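Local coordinates for tyrosine--tRNA ligase, mitochondrial (Emericella nidulans, PDB 5IHX), which probably catalyses the ATP-dependent attachment of L-tyrosine to mitochondrial tRNA(Tyr), here as a C-terminally truncated form retaining the class I catalytic domain, at residues Y217-W226 / N245-I256; G18-A26 / R59-G67. All coordinates share one frame; numbering follows the deposited sequence.

Interaction 1: residues Y217-W226 / N245-I256. With TYR (tyrosine), chain C.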
loop_
_atom_site.group_PDB
_atom_site.type_symbol
_atom_site.label_atom_id
_atom_site.label_comp_id
_atom_site.label_asym_id
_atom_site.label_seq_id
_atom_site.Cartn_x
_atom_site.Cartn_y
_atom_site.Cartn_z
ATOM N N TYR A 217 -6.926 1.037 -4.838
ATOM C CA TYR A 217 -7.781 -0.099 -5.189
ATOM C C TYR A 217 -7.502 -0.654 -6.595
ATOM O O TYR A 217 -7.401 -1.869 -6.764
ATOM C CB TYR A 217 -9.262 0.281 -5.059
ATOM C CG TYR A 217 -10.201 -0.894 -5.239
ATOM C CD1 TYR A 217 -10.697 -1.575 -4.135
ATOM C CD2 TYR A 217 -10.585 -1.329 -6.503
ATOM C CE1 TYR A 217 -11.548 -2.649 -4.281
ATOM C CE2 TYR A 217 -11.438 -2.405 -6.658
ATOM C CZ TYR A 217 -11.916 -3.062 -5.543
ATOM O OH TYR A 217 -12.766 -4.136 -5.685
ATOM N N PRO A 218 -7.384 0.223 -7.609
ATOM C CA PRO A 218 -7.065 -0.282 -8.953
ATOM C C PRO A 218 -5.807 -1.153 -8.994
ATOM O O PRO A 218 -5.761 -2.122 -9.752
ATOM C CB PRO A 218 -6.859 0.992 -9.777
ATOM C CG PRO A 218 -7.578 2.056 -9.057
ATOM C CD PRO A 218 -7.658 1.673 -7.611
ATOM N N LEU A 219 -4.800 -0.807 -8.196
ATOM C CA LEU A 219 -3.558 -1.571 -8.179
ATOM C C LEU A 219 -3.778 -2.944 -7.545
ATOM O O LEU A 219 -3.137 -3.923 -7.930
ATOM C CB LEU A 219 -2.456 -0.813 -7.429
ATOM C CG LEU A 219 -1.757 0.311 -8.202
ATOM C CD1 LEU A 219 -2.645 1.539 -8.330
ATOM C CD2 LEU A 219 -0.426 0.672 -7.548
ATOM N N MET A 220 -4.683 -3.017 -6.576
ATOM C CA MET A 220 -5.009 -4.297 -5.954
ATOM C C MET A 220 -5.737 -5.213 -6.935
ATOM O O MET A 220 -5.431 -6.403 -7.029
ATOM C CB MET A 220 -5.864 -4.090 -4.704
ATOM C CG MET A 220 -5.144 -3.386 -3.568
ATOM S SD MET A 220 -6.170 -3.220 -2.094
ATOM C CE MET A 220 -6.225 -4.914 -1.510
ATOM N N GLN A 221 -6.697 -4.658 -7.667
ATOM C CA GLN A 221 -7.407 -5.424 -8.687
ATOM C C GLN A 221 -6.436 -5.892 -9.766
ATOM O O GLN A 221 -6.539 -7.012 -10.268
ATOM C CB GLN A 221 -8.538 -4.601 -9.303
ATOM C CG GLN A 221 -9.394 -5.400 -10.287
ATOM C CD GLN A 221 -10.822 -4.889 -10.405
ATOM O OE1 GLN A 221 -11.325 -4.188 -9.526
ATOM N NE2 GLN A 221 -11.485 -5.248 -11.498
ATOM N N ALA A 222 -5.497 -5.023 -10.124
ATOM C CA ALA A 222 -4.491 -5.361 -11.122
ATOM C C ALA A 222 -3.621 -6.502 -10.622
ATOM O O ALA A 222 -3.300 -7.427 -11.369
ATOM C CB ALA A 222 -3.636 -4.152 -11.448
ATOM N N TRP A 223 -3.239 -6.433 -9.352
ATOM C CA TRP A 223 -2.407 -7.466 -8.752
ATOM C C TRP A 223 -3.167 -8.794 -8.695
ATOM O O TRP A 223 -2.590 -9.852 -8.949
ATOM C CB TRP A 223 -1.940 -7.040 -7.357
ATOM C CG TRP A 223 -0.828 -7.888 -6.816
ATOM C CD1 TRP A 223 -0.937 -8.929 -5.940
ATOM C CD2 TRP A 223 0.565 -7.769 -7.125
ATOM N NE1 TRP A 223 0.303 -9.462 -5.681
ATOM C CE2 TRP A 223 1.242 -8.770 -6.399
ATOM C CE3 TRP A 223 1.307 -6.913 -7.946
ATOM C CZ2 TRP A 223 2.625 -8.935 -6.468
ATOM C CZ3 TRP A 223 2.678 -7.081 -8.015
ATOM C CH2 TRP A 223 3.323 -8.084 -7.279
ATOM N N ASP A 224 -4.455 -8.736 -8.353
ATOM C CA ASP A 224 -5.314 -9.922 -8.388
ATOM C C ASP A 224 -5.198 -10.622 -9.735
ATOM O O ASP A 224 -4.968 -11.828 -9.805
ATOM C CB ASP A 224 -6.780 -9.562 -8.141
ATOM C CG ASP A 224 -7.081 -9.268 -6.686
ATOM O OD1 ASP A 224 -8.187 -8.757 -6.414
ATOM O OD2 ASP A 224 -6.223 -9.541 -5.820
ATOM N N TRP A 225 -5.363 -9.846 -10.803
ATOM C CA TRP A 225 -5.292 -10.375 -12.159
ATOM C C TRP A 225 -3.930 -11.008 -12.405
ATOM O O TRP A 225 -3.837 -12.122 -12.923
ATOM C CB TRP A 225 -5.554 -9.268 -13.179
ATOM C CG TRP A 225 -5.868 -9.767 -14.560
ATOM C CD1 TRP A 225 -5.764 -11.050 -15.015
ATOM C CD2 TRP A 225 -6.343 -8.988 -15.665
ATOM N NE1 TRP A 225 -6.141 -11.117 -16.333
ATOM C CE2 TRP A 225 -6.501 -9.865 -16.757
ATOM C CE3 TRP A 225 -6.648 -7.634 -15.837
ATOM C CZ2 TRP A 225 -6.956 -9.433 -18.001
ATOM C CZ3 TRP A 225 -7.097 -7.208 -17.073
ATOM C CH2 TRP A 225 -7.246 -8.105 -18.140
ATOM N N TRP A 226 -2.875 -10.292 -12.028
ATOM C CA TRP A 226 -1.515 -10.792 -12.184
ATOM C C TRP A 226 -1.351 -12.156 -11.518
ATOM O O TRP A 226 -0.760 -13.067 -12.095
ATOM C CB TRP A 226 -0.508 -9.795 -11.603
ATOM C CG TRP A 226 0.858 -10.374 -11.403
ATOM C CD1 TRP A 226 1.539 -10.477 -10.226
ATOM C CD2 TRP A 226 1.709 -10.939 -12.409
ATOM N NE1 TRP A 226 2.761 -11.066 -10.435
ATOM C CE2 TRP A 226 2.890 -11.361 -11.767
ATOM C CE3 TRP A 226 1.587 -11.129 -13.788
ATOM C CZ2 TRP A 226 3.941 -11.960 -12.456
ATOM C CZ3 TRP A 226 2.632 -11.726 -14.471
ATOM C CH2 TRP A 226 3.793 -12.133 -13.803
ATOM N N ASN A 245 -11.232 -0.065 -14.343
ATOM C CA ASN A 245 -10.367 -0.972 -13.590
ATOM C C ASN A 245 -9.727 -2.033 -14.476
ATOM O O ASN A 245 -8.558 -2.371 -14.301
ATOM C CB ASN A 245 -11.142 -1.650 -12.458
ATOM C CG ASN A 245 -11.546 -0.680 -11.359
ATOM O OD1 ASN A 245 -10.893 0.342 -11.148
ATOM N ND2 ASN A 245 -12.616 -1.008 -10.645
ATOM N N ILE A 246 -10.493 -2.563 -15.424
ATOM C CA ILE A 246 -9.975 -3.596 -16.311
ATOM C C ILE A 246 -8.944 -2.991 -17.264
ATOM O O ILE A 246 -7.924 -3.615 -17.549
ATOM C CB ILE A 246 -11.109 -4.281 -17.105
ATOM C CG1 ILE A 246 -12.034 -5.027 -16.141
ATOM C CG2 ILE A 246 -10.538 -5.255 -18.138
ATOM C CD1 ILE A 246 -13.268 -5.630 -16.787
ATOM N N LEU A 247 -9.206 -1.778 -17.744
ATOM C CA LEU A 247 -8.260 -1.074 -18.608
ATOM C C LEU A 247 -6.939 -0.865 -17.876
ATOM O O LEU A 247 -5.867 -1.159 -18.407
ATOM C CB LEU A 247 -8.835 0.269 -19.068
ATOM C CG LEU A 247 -7.908 1.155 -19.911
ATOM C CD1 LEU A 247 -7.534 0.497 -21.233
ATOM C CD2 LEU A 247 -8.564 2.503 -20.160
ATOM N N PHE A 248 -7.024 -0.343 -16.657
ATOM C CA PHE A 248 -5.845 -0.165 -15.823
ATOM C C PHE A 248 -5.142 -1.503 -15.624
ATOM O O PHE A 248 -3.915 -1.583 -15.646
ATOM C CB PHE A 248 -6.229 0.435 -14.469
ATOM C CG PHE A 248 -5.056 0.680 -13.563
ATOM C CD1 PHE A 248 -4.437 1.917 -13.535
ATOM C CD2 PHE A 248 -4.569 -0.327 -12.745
ATOM C CE1 PHE A 248 -3.354 2.148 -12.705
ATOM C CE2 PHE A 248 -3.488 -0.103 -11.915
ATOM C CZ PHE A 248 -2.881 1.136 -11.894
ATOM N N GLY A 249 -5.937 -2.551 -15.435
ATOM C CA GLY A 249 -5.411 -3.881 -15.194
ATOM C C GLY A 249 -4.609 -4.430 -16.358
ATOM O O GLY A 249 -3.567 -5.049 -16.156
ATOM N N VAL A 250 -5.092 -4.208 -17.577
ATOM C CA VAL A 250 -4.390 -4.676 -18.769
ATOM C C VAL A 250 -2.975 -4.102 -18.802
ATOM O O VAL A 250 -2.003 -4.835 -18.978
ATOM C CB VAL A 250 -5.147 -4.294 -20.064
ATOM C CG1 VAL A 250 -4.287 -4.560 -21.302
ATOM C CG2 VAL A 250 -6.455 -5.053 -20.161
ATOM N N GLY A 251 -2.871 -2.790 -18.627
ATOM C CA GLY A 251 -1.582 -2.122 -18.604
ATOM C C GLY A 251 -0.712 -2.604 -17.459
ATOM O O GLY A 251 0.474 -2.887 -17.638
ATOM N N ALA A 252 -1.311 -2.696 -16.276
ATOM C CA ALA A 252 -0.592 -3.091 -15.071
ATOM C C ALA A 252 -0.017 -4.501 -15.185
ATOM O O ALA A 252 1.106 -4.751 -14.753
ATOM C CB ALA A 252 -1.509 -2.997 -13.866
ATOM N N VAL A 253 -0.784 -5.419 -15.762
ATOM C CA VAL A 253 -0.341 -6.805 -15.885
ATOM C C VAL A 253 0.825 -6.925 -16.869
ATOM O O VAL A 253 1.782 -7.655 -16.609
ATOM C CB VAL A 253 -1.503 -7.729 -16.317
ATOM C CG1 VAL A 253 -0.988 -9.110 -16.719
ATOM C CG2 VAL A 253 -2.510 -7.869 -15.187
ATOM N N LYS A 254 0.737 -6.221 -17.994
ATOM C CA LYS A 254 1.841 -6.165 -18.952
ATOM C C LYS A 254 3.120 -5.733 -18.251
ATOM O O LYS A 254 4.169 -6.365 -18.388
ATOM C CB LYS A 254 1.541 -5.188 -20.088
ATOM C CG LYS A 254 0.398 -5.577 -21.004
ATOM C CD LYS A 254 -0.138 -4.337 -21.703
ATOM C CE LYS A 254 -1.176 -4.671 -22.751
ATOM N NZ LYS A 254 -0.547 -5.127 -24.012
ATOM N N THR A 255 3.013 -4.637 -17.506
ATOM C CA THR A 255 4.142 -4.057 -16.793
ATOM C C THR A 255 4.777 -5.042 -15.819
ATOM O O THR A 255 5.994 -5.228 -15.829
ATOM C CB THR A 255 3.707 -2.794 -16.023
ATOM O OG1 THR A 255 3.286 -1.787 -16.951
ATOM C CG2 THR A 255 4.837 -2.248 -15.174
ATOM N N ILE A 256 3.955 -5.661 -14.976
ATOM C CA ILE A 256 4.459 -6.605 -13.982
ATOM C C ILE A 256 5.189 -7.750 -14.673
ATOM O O ILE A 256 6.311 -8.094 -14.305
ATOM C CB ILE A 256 3.324 -7.168 -13.098
ATOM C CG1 ILE A 256 2.692 -6.052 -12.266
ATOM C CG2 ILE A 256 3.855 -8.251 -12.165
ATOM C CD1 ILE A 256 1.376 -6.434 -11.617
HETATM N N TYR C . -13.895 -4.445 -8.198
HETATM C CA TYR C . -15.004 -5.347 -8.622
HETATM C C TYR C . -16.354 -4.798 -8.174
HETATM O O TYR C . -17.387 -5.061 -8.792
HETATM C CB TYR C . -14.796 -6.753 -8.056
HETATM C CG TYR C . -13.412 -7.299 -8.301
HETATM C CD1 TYR C . -12.975 -7.583 -9.589
HETATM C CD2 TYR C . -12.537 -7.530 -7.246
HETATM C CE1 TYR C . -11.712 -8.083 -9.820
HETATM C CE2 TYR C . -11.272 -8.028 -7.467
HETATM C CZ TYR C . -10.864 -8.304 -8.755
HETATM O OH TYR C . -9.603 -8.800 -8.982
HETATM O OXT TYR C . -16.441 -4.081 -7.177
HETATM O O HOH W 1 -7.188 -3.063 -12.157
#
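Trp225 swings CG to the far side from its backbone N (chi1 -164°), sending its indole toward helix 245-256, where it sits as a knob among Ile246, Gly249, Val250 and Val253. Val253 CG2 packs against the indole near its rim, 3.9 Å from Trp225 CG. Gly249, having no side chain, lets the six-membered ring of Trp225 lie directly on its backbone. A turn later, a chi1 of -65° at Ile256 sets CG1 beside the backbone N and leaves CG2 over the indole of Trp226, with Ile256 CG2 3.3 Å from the centroid of the Trp226 five-membered ring, a tight CH-pi contact. The other branch of Ile256 ends in CD1, 3.7 Å from Trp223 CE3.

Small residues bring the backbones together at the middle: Ala222 CA is 4.4 Å from Gly249 CA, and Ala222 CB presses within 3.4 Å of Ala252 CB. Phe248 fills the next position, with Pro218 CB over a ring face and Ala222 CB at the edge. Water 1 donates to Pro218 O and Asn245 O, bridging two helix carbonyls.

Polar side chains take over at the substrate. The amino N of the bound tyrosine donates to Tyr217 OH (2.8 Å) and to Gln221 OE1 (2.9 Å), and its phenol OH donates to Asp224 OD1. Asn245 lies across Gln221 and hydrogen-bonds Gln242, while Asp73 engages Tyr217 OH and Gln236 holds Gln221 NE2.

Segments 217-226 and 245-256 cross at -58°, with strand 235-238 joining them in sequence within the Rossmann-type catalytic domain. Helix 178-186 packs on Trp223, Ala252 and Ile256, Tyr69 of strand 68-72 meets Trp225 edge-to-face, Val51 of strand 50-51 touches Ile246 and Val250, and Phe212 of the second subunit packs on Leu219.

Interaction 2: residues G18-A26 / R59-G67; sequences GKKEWAQFA and RVFTEKRVG
Trp22 reaches from helix 18-26 into the bend that follows helix 59-63, with CG on the far side from its backbone N (chi1 -156°), which carries the indole toward residues 61-65. Phe61 O lies at the ring edge and accepts a weak hydrogen bond from Trp22 NE1 (3.1 Å). A large flat side chain with one N-H suits this place, since it spans the distance between the segments and still meets a carbonyl of the last helical turn.

Arg65 lies across one face of the indole. Arg65 CB sits 4.1 Å from the centroid of the Trp22 five-membered ring, a CH-pi contact. A bend at chi3 (-63°) then folds the chain back, placing the guanidinium face against Trp22 CE3, although the two planes are 53° apart and do not stack. Arg65 NH2 grips the helix with two bonds near the guanidinium plane, to Gly18 O (3.0 Å) and, as a salt bridge, to Glu21 OE1 (3.1 Å). Glu21 delivers this oxygen through an extended chain and uses its anti lone pair. NH1 has Gly97 O as its own partner.

Water 2, over the opposite face of the indole, donates to Trp22 O and Thr62 O. Beside it, the small Ala26 allows close approach, Ala26 CB lying 3.4 Å from Thr62 O.

The arrangement docks the N-terminal helix on the C-terminal end of helix 54-63, with Arg65 centring an inverse gamma turn that leads into strand 68-72 of the Rossmann-type fold.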
loop_
_atom_site.group_PDB
_atom_site.type_symbol
_atom_site.label_atom_id
_atom_site.label_comp_id
_atom_site.label_asym_id
_atom_site.label_seq_id
_atom_site.Cartn_x
_atom_site.Cartn_y
_atom_site.Cartn_z
ATOM N N GLY A 18 -6.699 -32.047 -25.541
ATOM C CA GLY A 18 -7.403 -30.785 -25.420
ATOM C C GLY A 18 -6.864 -29.761 -26.397
ATOM O O GLY A 18 -7.631 -29.062 -27.060
ATOM N N LYS A 19 -5.540 -29.670 -26.484
ATOM C CA LYS A 19 -4.892 -28.729 -27.392
ATOM C C LYS A 19 -5.210 -29.050 -28.852
ATOM O O LYS A 19 -5.377 -28.147 -29.672
ATOM C CB LYS A 19 -3.377 -28.739 -27.174
ATOM N N LYS A 20 -5.293 -30.337 -29.172
ATOM C CA LYS A 20 -5.630 -30.767 -30.524
ATOM C C LYS A 20 -7.072 -30.406 -30.858
ATOM O O LYS A 20 -7.362 -29.918 -31.951
ATOM C CB LYS A 20 -5.415 -32.274 -30.683
ATOM C CG LYS A 20 -3.956 -32.697 -30.637
ATOM N N GLU A 21 -7.970 -30.656 -29.910
ATOM C CA GLU A 21 -9.387 -30.358 -30.086
ATOM C C GLU A 21 -9.618 -28.869 -30.336
ATOM O O GLU A 21 -10.399 -28.496 -31.209
ATOM C CB GLU A 21 -10.180 -30.806 -28.857
ATOM C CG GLU A 21 -11.687 -30.603 -28.971
ATOM C CD GLU A 21 -12.410 -30.824 -27.654
ATOM O OE1 GLU A 21 -12.002 -30.225 -26.636
ATOM O OE2 GLU A 21 -13.390 -31.601 -27.637
ATOM N N TRP A 22 -8.937 -28.023 -29.569
ATOM C CA TRP A 22 -9.111 -26.582 -29.697
ATOM C C TRP A 22 -8.555 -26.086 -31.028
ATOM O O TRP A 22 -9.076 -25.133 -31.613
ATOM C CB TRP A 22 -8.430 -25.854 -28.537
ATOM C CG TRP A 22 -9.014 -24.502 -28.259
ATOM C CD1 TRP A 22 -8.497 -23.292 -28.619
ATOM C CD2 TRP A 22 -10.232 -24.225 -27.559
ATOM N NE1 TRP A 22 -9.319 -22.279 -28.187
ATOM C CE2 TRP A 22 -10.391 -22.825 -27.534
ATOM C CE3 TRP A 22 -11.207 -25.026 -26.952
ATOM C CZ2 TRP A 22 -11.483 -22.209 -26.925
ATOM C CZ3 TRP A 22 -12.290 -24.412 -26.351
ATOM C CH2 TRP A 22 -12.419 -23.017 -26.340
ATOM N N ALA A 23 -7.499 -26.740 -31.504
ATOM C CA ALA A 23 -6.900 -26.397 -32.788
ATOM C C ALA A 23 -7.865 -26.740 -33.913
ATOM O O ALA A 23 -8.001 -25.989 -34.880
ATOM C CB ALA A 23 -5.577 -27.119 -32.977
ATOM N N GLN A 24 -8.524 -27.887 -33.786
ATOM C CA GLN A 24 -9.529 -28.301 -34.754
ATOM C C GLN A 24 -10.665 -27.281 -34.787
ATOM O O GLN A 24 -11.085 -26.851 -35.861
ATOM C CB GLN A 24 -10.059 -29.699 -34.418
ATOM C CG GLN A 24 -11.185 -30.187 -35.325
ATOM C CD GLN A 24 -10.787 -30.239 -36.789
ATOM O OE1 GLN A 24 -9.603 -30.265 -37.125
ATOM N NE2 GLN A 24 -11.781 -30.253 -37.672
ATOM N N PHE A 25 -11.167 -26.909 -33.611
ATOM C CA PHE A 25 -12.204 -25.886 -33.513
ATOM C C PHE A 25 -11.767 -24.586 -34.189
ATOM O O PHE A 25 -12.560 -23.936 -34.870
ATOM C CB PHE A 25 -12.571 -25.598 -32.051
ATOM C CG PHE A 25 -13.253 -26.743 -31.340
ATOM C CD1 PHE A 25 -13.793 -27.809 -32.042
ATOM C CD2 PHE A 25 -13.381 -26.728 -29.959
ATOM C CE1 PHE A 25 -14.426 -28.848 -31.378
ATOM C CE2 PHE A 25 -14.013 -27.761 -29.291
ATOM C CZ PHE A 25 -14.540 -28.820 -30.002
ATOM N N ALA A 26 -10.506 -24.212 -33.996
ATOM C CA ALA A 26 -9.985 -22.962 -34.538
ATOM C C ALA A 26 -10.106 -22.926 -36.057
ATOM O O ALA A 26 -10.535 -21.921 -36.626
ATOM C CB ALA A 26 -8.534 -22.764 -34.120
ATOM N N ARG A 59 -9.611 -13.449 -31.712
ATOM C CA ARG A 59 -8.474 -14.280 -32.106
ATOM C C ARG A 59 -7.923 -15.063 -30.915
ATOM O O ARG A 59 -7.573 -16.235 -31.047
ATOM C CB ARG A 59 -7.343 -13.452 -32.721
ATOM C CG ARG A 59 -7.475 -13.224 -34.221
ATOM C CD ARG A 59 -6.131 -12.904 -34.867
ATOM N NE ARG A 59 -5.553 -11.631 -34.437
ATOM C CZ ARG A 59 -4.259 -11.446 -34.171
ATOM N NH1 ARG A 59 -3.389 -12.445 -34.290
ATOM N NH2 ARG A 59 -3.826 -10.253 -33.786
ATOM N N VAL A 60 -7.836 -14.411 -29.759
ATOM C CA VAL A 60 -7.313 -15.061 -28.558
ATOM C C VAL A 60 -8.123 -16.307 -28.210
ATOM O O VAL A 60 -7.558 -17.377 -27.978
ATOM C CB VAL A 60 -7.305 -14.093 -27.346
ATOM C CG1 VAL A 60 -7.071 -14.850 -26.034
ATOM C CG2 VAL A 60 -6.243 -13.023 -27.521
ATOM N N PHE A 61 -9.445 -16.168 -28.180
ATOM C CA PHE A 61 -10.316 -17.281 -27.816
ATOM C C PHE A 61 -10.368 -18.344 -28.906
ATOM O O PHE A 61 -10.571 -19.522 -28.619
ATOM C CB PHE A 61 -11.726 -16.778 -27.510
ATOM C CG PHE A 61 -11.896 -16.281 -26.103
ATOM C CD1 PHE A 61 -11.923 -17.174 -25.044
ATOM C CD2 PHE A 61 -12.028 -14.930 -25.837
ATOM C CE1 PHE A 61 -12.077 -16.728 -23.746
ATOM C CE2 PHE A 61 -12.186 -14.476 -24.539
ATOM C CZ PHE A 61 -12.211 -15.376 -23.492
ATOM N N THR A 62 -10.195 -17.930 -30.155
ATOM C CA THR A 62 -10.165 -18.879 -31.260
ATOM C C THR A 62 -8.931 -19.770 -31.151
ATOM O O THR A 62 -9.026 -20.990 -31.262
ATOM C CB THR A 62 -10.166 -18.165 -32.626
ATOM O OG1 THR A 62 -11.365 -17.395 -32.768
ATOM C CG2 THR A 62 -10.077 -19.173 -33.771
ATOM N N GLU A 63 -7.777 -19.148 -30.929
ATOM C CA GLU A 63 -6.500 -19.858 -30.949
ATOM C C GLU A 63 -6.160 -20.569 -29.639
ATOM O O GLU A 63 -5.467 -21.586 -29.652
ATOM C CB GLU A 63 -5.370 -18.884 -31.296
ATOM C CG GLU A 63 -5.532 -18.200 -32.644
ATOM C CD GLU A 63 -5.558 -19.183 -33.800
ATOM O OE1 GLU A 63 -5.056 -20.314 -33.637
ATOM O OE2 GLU A 63 -6.086 -18.824 -34.874
ATOM N N LYS A 64 -6.646 -20.043 -28.518
ATOM C CA LYS A 64 -6.228 -20.533 -27.203
ATOM C C LYS A 64 -7.394 -20.827 -26.264
ATOM O O LYS A 64 -8.366 -20.074 -26.201
ATOM C CB LYS A 64 -5.296 -19.519 -26.538
ATOM C CG LYS A 64 -4.026 -19.216 -27.315
ATOM C CD LYS A 64 -3.252 -18.066 -26.678
ATOM C CE LYS A 64 -2.729 -18.425 -25.294
ATOM N NZ LYS A 64 -1.930 -17.318 -24.700
ATOM N N ARG A 65 -7.273 -21.931 -25.533
ATOM C CA ARG A 65 -8.202 -22.271 -24.467
ATOM C C ARG A 65 -7.811 -21.491 -23.212
ATOM O O ARG A 65 -7.372 -22.069 -22.220
ATOM C CB ARG A 65 -8.177 -23.782 -24.206
ATOM C CG ARG A 65 -9.241 -24.296 -23.249
ATOM C CD ARG A 65 -8.957 -25.738 -22.844
ATOM N NE ARG A 65 -8.992 -26.664 -23.976
ATOM C CZ ARG A 65 -10.078 -27.307 -24.397
ATOM N NH1 ARG A 65 -11.247 -27.135 -23.789
ATOM N NH2 ARG A 65 -9.997 -28.128 -25.434
ATOM N N VAL A 66 -7.959 -20.170 -23.272
ATOM C CA VAL A 66 -7.476 -19.284 -22.214
ATOM C C VAL A 66 -8.380 -19.270 -20.993
ATOM O O VAL A 66 -9.583 -19.524 -21.086
ATOM C CB VAL A 66 -7.330 -17.826 -22.706
ATOM C CG1 VAL A 66 -6.325 -17.749 -23.825
ATOM C CG2 VAL A 66 -8.681 -17.261 -23.142
ATOM N N GLY A 67 -7.785 -18.962 -19.848
ATOM C CA GLY A 67 -8.539 -18.795 -18.625
ATOM C C GLY A 67 -9.209 -17.436 -18.579
ATOM O O GLY A 67 -8.707 -16.466 -19.149
HETATM O O HOH W 2 -10.942 -22.919 -31.050
#

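Overall arrangement
Interaction 1 is a buried helix-helix contact beside the tyrosine pocket, whereas interaction 2 is only partly buried and joins the N-terminal helix to the bend before a central strand. They share no helix; their centres are 25 Å apart, and their nearest atoms, about 7 Å apart, do not touch. Both use tryptophan to fill the interface, but the chemistry differs. Residues 217-226 and 245-256 form no direct hydrogen bond to each other, relying on apolar packing and a bridging water, and spend polar groups on the substrate. Residues 18-26 and 59-67 depend on an arginine salt bridge and on hydrogen bonds to backbone carbonyls, one of them weak, with a water bridge besides.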